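Local coordinates for protein pectate lyase (Bacillus, PDB 3VMV) that probably cleaves polygalacturonate, the backbone of pectin, by lyase chemistry as a secreted member of polysaccharide lyase family 1, at residues Gly96-Asn101 with Glu117-Ala122. Numbering follows the deposited sequence.
Sequences GIRLSN and EGEGTA. With SO4 (sulfate ion), chain B.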
ATOM      1  N   GLY A  96     -10.588   2.760  -8.477  1.00 11.26           N
ATOM      2  CA  GLY A  96      -9.228   2.798  -7.982  1.00 11.80           C
ATOM      3  C   GLY A  96      -8.233   3.336  -8.973  1.00 13.30           C
ATOM      4  O   GLY A  96      -8.556   3.677 -10.118  1.00 13.36           O
ATOM      5  N   ILE A  97      -7.013   3.494  -8.483  1.00 10.14           N
ATOM      6  CA  ILE A  97      -5.897   3.992  -9.289  1.00 10.61           C
ATOM      7  C   ILE A  97      -4.927   2.884  -9.620  1.00 11.67           C
ATOM      8  O   ILE A  97      -4.627   2.055  -8.765  1.00 11.24           O
ATOM      9  CB  ILE A  97      -5.127   5.066  -8.473  1.00 11.11           C
ATOM     10  CG1 ILE A  97      -6.072   6.232  -8.174  1.00 11.35           C
ATOM     11  CG2 ILE A  97      -3.914   5.565  -9.278  1.00 14.94           C
ATOM     12  CD1 ILE A  97      -5.478   7.291  -7.153  1.00 12.84           C
ATOM     13  N   ARG A  98      -4.432   2.850 -10.860  1.00 11.20           N
ATOM     14  CA  ARG A  98      -3.398   1.900 -11.238  1.00 10.38           C
ATOM     15  C   ARG A  98      -2.174   2.649 -11.703  1.00 11.15           C
ATOM     16  O   ARG A  98      -2.263   3.503 -12.578  1.00 13.10           O
ATOM     17  CB  ARG A  98      -3.852   0.898 -12.311  1.00 11.36           C
ATOM     18  CG  ARG A  98      -2.770  -0.125 -12.672  1.00 13.99           C
ATOM     19  CD  ARG A  98      -3.315  -1.186 -13.635  1.00 13.44           C
ATOM     20  NE  ARG A  98      -3.687  -0.559 -14.898  1.00 16.03           N
ATOM     21  CZ  ARG A  98      -4.411  -1.166 -15.854  1.00 15.28           C
ATOM     22  NH1 ARG A  98      -4.663  -0.517 -16.981  1.00 17.84           N
ATOM     23  NH2 ARG A  98      -4.885  -2.393 -15.671  1.00 13.25           N
ATOM     24  N   LEU A  99      -1.029   2.296 -11.143  1.00 10.59           N
ATOM     25  CA  LEU A  99       0.237   2.851 -11.623  1.00 11.31           C
ATOM     26  C   LEU A  99       0.948   1.814 -12.449  1.00 11.61           C
ATOM     27  O   LEU A  99       1.274   0.731 -11.929  1.00 11.04           O
ATOM     28  CB  LEU A  99       1.107   3.277 -10.439  1.00 13.30           C
ATOM     29  CG  LEU A  99       0.530   4.226  -9.367  1.00 19.68           C
ATOM     30  CD1 LEU A  99       1.685   4.623  -8.395  1.00 17.90           C
ATOM     31  CD2 LEU A  99      -0.182   5.425  -9.882  1.00 19.59           C
ATOM     32  N   SER A 100       1.244   2.110 -13.705  1.00 11.43           N
ATOM     33  CA  SER A 100       1.870   1.129 -14.591  1.00 13.66           C
ATOM     34  C   SER A 100       3.118   1.752 -15.229  1.00 14.25           C
ATOM     35  O   SER A 100       3.030   2.780 -15.904  1.00 14.13           O
ATOM     36  CB  SER A 100       0.855   0.704 -15.659  1.00 17.00           C
ATOM     37  OG  SER A 100       1.487  -0.015 -16.701  1.00 19.33           O
ATOM     38  N   ASN A 101       4.265   1.142 -14.968  1.00 14.73           N
ATOM     39  CA  ASN A 101       5.567   1.704 -15.351  1.00 12.66           C
ATOM     40  C   ASN A 101       5.638   3.199 -15.036  1.00 13.12           C
ATOM     41  O   ASN A 101       6.015   4.037 -15.844  1.00 14.93           O
ATOM     42  CB  ASN A 101       5.901   1.411 -16.818  1.00 14.94           C
ATOM     43  CG  ASN A 101       7.406   1.440 -17.088  1.00 14.01           C
ATOM     44  OD1 ASN A 101       8.224   1.518 -16.183  1.00 19.22           O
ATOM     45  ND2 ASN A 101       7.768   1.361 -18.394  1.00 21.16           N
ATOM     46  N   GLU A 117     -14.930  -2.738  -9.389  1.00 13.37           N
ATOM     47  CA  GLU A 117     -14.639  -2.749 -10.841  1.00 12.85           C
ATOM     48  C   GLU A 117     -13.165  -2.459 -11.147  1.00 14.62           C
ATOM     49  O   GLU A 117     -12.401  -2.088 -10.263  1.00 15.18           O
ATOM     50  CB  GLU A 117     -15.565  -1.778 -11.558  1.00 17.91           C
ATOM     51  CG  GLU A 117     -17.033  -2.163 -11.400  1.00 22.67           C
ATOM     52  CD  GLU A 117     -17.966  -1.214 -12.119  1.00 36.14           C
ATOM     53  OE1 GLU A 117     -17.702  -0.915 -13.306  1.00 39.54           O
ATOM     54  OE2 GLU A 117     -18.959  -0.764 -11.500  1.00 37.46           O
ATOM     55  N   GLY A 118     -12.751  -2.606 -12.411  1.00 17.01           N
ATOM     56  CA  GLY A 118     -11.343  -2.433 -12.725  1.00 17.79           C
ATOM     57  C   GLY A 118     -10.519  -3.598 -12.207  1.00 16.52           C
ATOM     58  O   GLY A 118     -10.830  -4.761 -12.455  1.00 19.60           O
ATOM     59  N   GLU A 119      -9.438  -3.288 -11.497  1.00 12.38           N
ATOM     60  CA  GLU A 119      -8.695  -4.337 -10.806  1.00 13.18           C
ATOM     61  C   GLU A 119      -9.398  -4.717  -9.501  1.00 14.29           C
ATOM     62  O   GLU A 119      -8.996  -5.680  -8.851  1.00 15.89           O
ATOM     63  CB  GLU A 119      -7.275  -3.864 -10.440  1.00 14.68           C
ATOM     64  CG  GLU A 119      -6.401  -3.424 -11.615  1.00 19.77           C
ATOM     65  CD  GLU A 119      -5.844  -4.599 -12.415  1.00 19.84           C
ATOM     66  OE1 GLU A 119      -6.072  -5.779 -12.014  1.00 21.07           O
ATOM     67  OE2 GLU A 119      -5.166  -4.349 -13.462  1.00 20.47           O
ATOM     68  N   GLY A 120     -10.407  -3.945  -9.093  1.00 14.37           N
ATOM     69  CA  GLY A 120     -11.049  -4.152  -7.804  1.00 13.65           C
ATOM     70  C   GLY A 120     -10.126  -3.781  -6.648  1.00 12.14           C
ATOM     71  O   GLY A 120     -10.273  -4.270  -5.515  1.00 12.49           O
ATOM     72  N   THR A 121      -9.189  -2.894  -6.934  1.00 11.85           N
ATOM     73  CA  THR A 121      -8.141  -2.574  -5.968  1.00 12.02           C
ATOM     74  C   THR A 121      -7.973  -1.064  -5.853  1.00 11.43           C
ATOM     75  O   THR A 121      -7.991  -0.349  -6.862  1.00 13.30           O
ATOM     76  CB  THR A 121      -6.831  -3.231  -6.431  1.00 14.31           C
ATOM     77  OG1 THR A 121      -6.974  -4.668  -6.335  1.00 12.10           O
ATOM     78  CG2 THR A 121      -5.641  -2.799  -5.562  1.00 13.69           C
ATOM     79  N   ALA A 122      -7.813  -0.557  -4.630  1.00 10.14           N
ATOM     80  CA  ALA A 122      -7.776   0.898  -4.450  1.00 10.39           C
ATOM     81  C   ALA A 122      -6.521   1.511  -5.115  1.00 10.46           C
ATOM     82  O   ALA A 122      -6.632   2.509  -5.818  1.00 10.57           O
ATOM     83  CB  ALA A 122      -7.859   1.287  -2.954  1.00 10.25           C
TER
HETATM   84  S   SO4 B 401      -7.212  -3.084 -18.414  1.00 28.43           S
HETATM   85  O1  SO4 B 401      -8.425  -2.436 -17.937  1.00 36.13           O
HETATM   86  O2  SO4 B 401      -6.302  -2.119 -18.990  1.00 19.63           O
HETATM   87  O3  SO4 B 401      -6.573  -3.772 -17.294  1.00 29.24           O
HETATM   88  O4  SO4 B 401      -7.547  -4.035 -19.461  1.00 35.25           O
HETATM   89  O   HOH W   1     -11.332   0.520 -10.302  1.00 15.42           O
HETATM   90  O   HOH W   2      -6.522  -0.154  -9.125  1.00 16.30           O
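R98 reaches from its strand to E119 on the turn of residues 117-120, and a salt bridge joins R98 NH2 to E119 OE2 at 3.0 Å. From CB the arginine runs out with CG anti to the backbone N (chi1 -178°), extended as far as CD, which lies 3.7 Å from E119 OE2. A bend at chi3 then carries the guanidinium group past the carboxylate, and the two side chains cross at about a right angle. The bridging oxygen sits at the guanidinium edge, almost in its plane. NH2 meets OE2 on the anti side of the carboxylate, which turns OE1 away from the arginine, and one N-H...O bond carries the bridge; the two planes stand 62° apart. Beyond CZ, both terminal nitrogens hold a sulfate, probably from the crystallisation liquor: R98 NH1 donates to sulfate O2, and R98 NH2 lies 2.7 Å from sulfate O3, to which it donates. D67 supplies NH1 with a further carboxylate, whereas E124 brings a like charge close to E119 OE2, which the arginine probably helps offset.

Deeper in, the backbone does the joining. A nearly straight bond, 2.9 Å long, runs from I97 N to A122 O, and G96 CA lies 3.6 Å from T121 O in a CA-H...O contact. One water links G96 N to E117 O, and a second spans I97 O and T121 O. The type II' turn is closed by G120 N bonding to E117 O. The I97-A122 bond leads into the parallel pairing of strands 97-103 and 123-126, where I97 and L99 bond to the backbone of E124, as expected where a loop re-enters the next coil of the right-handed parallel beta-helix of pectate lyases.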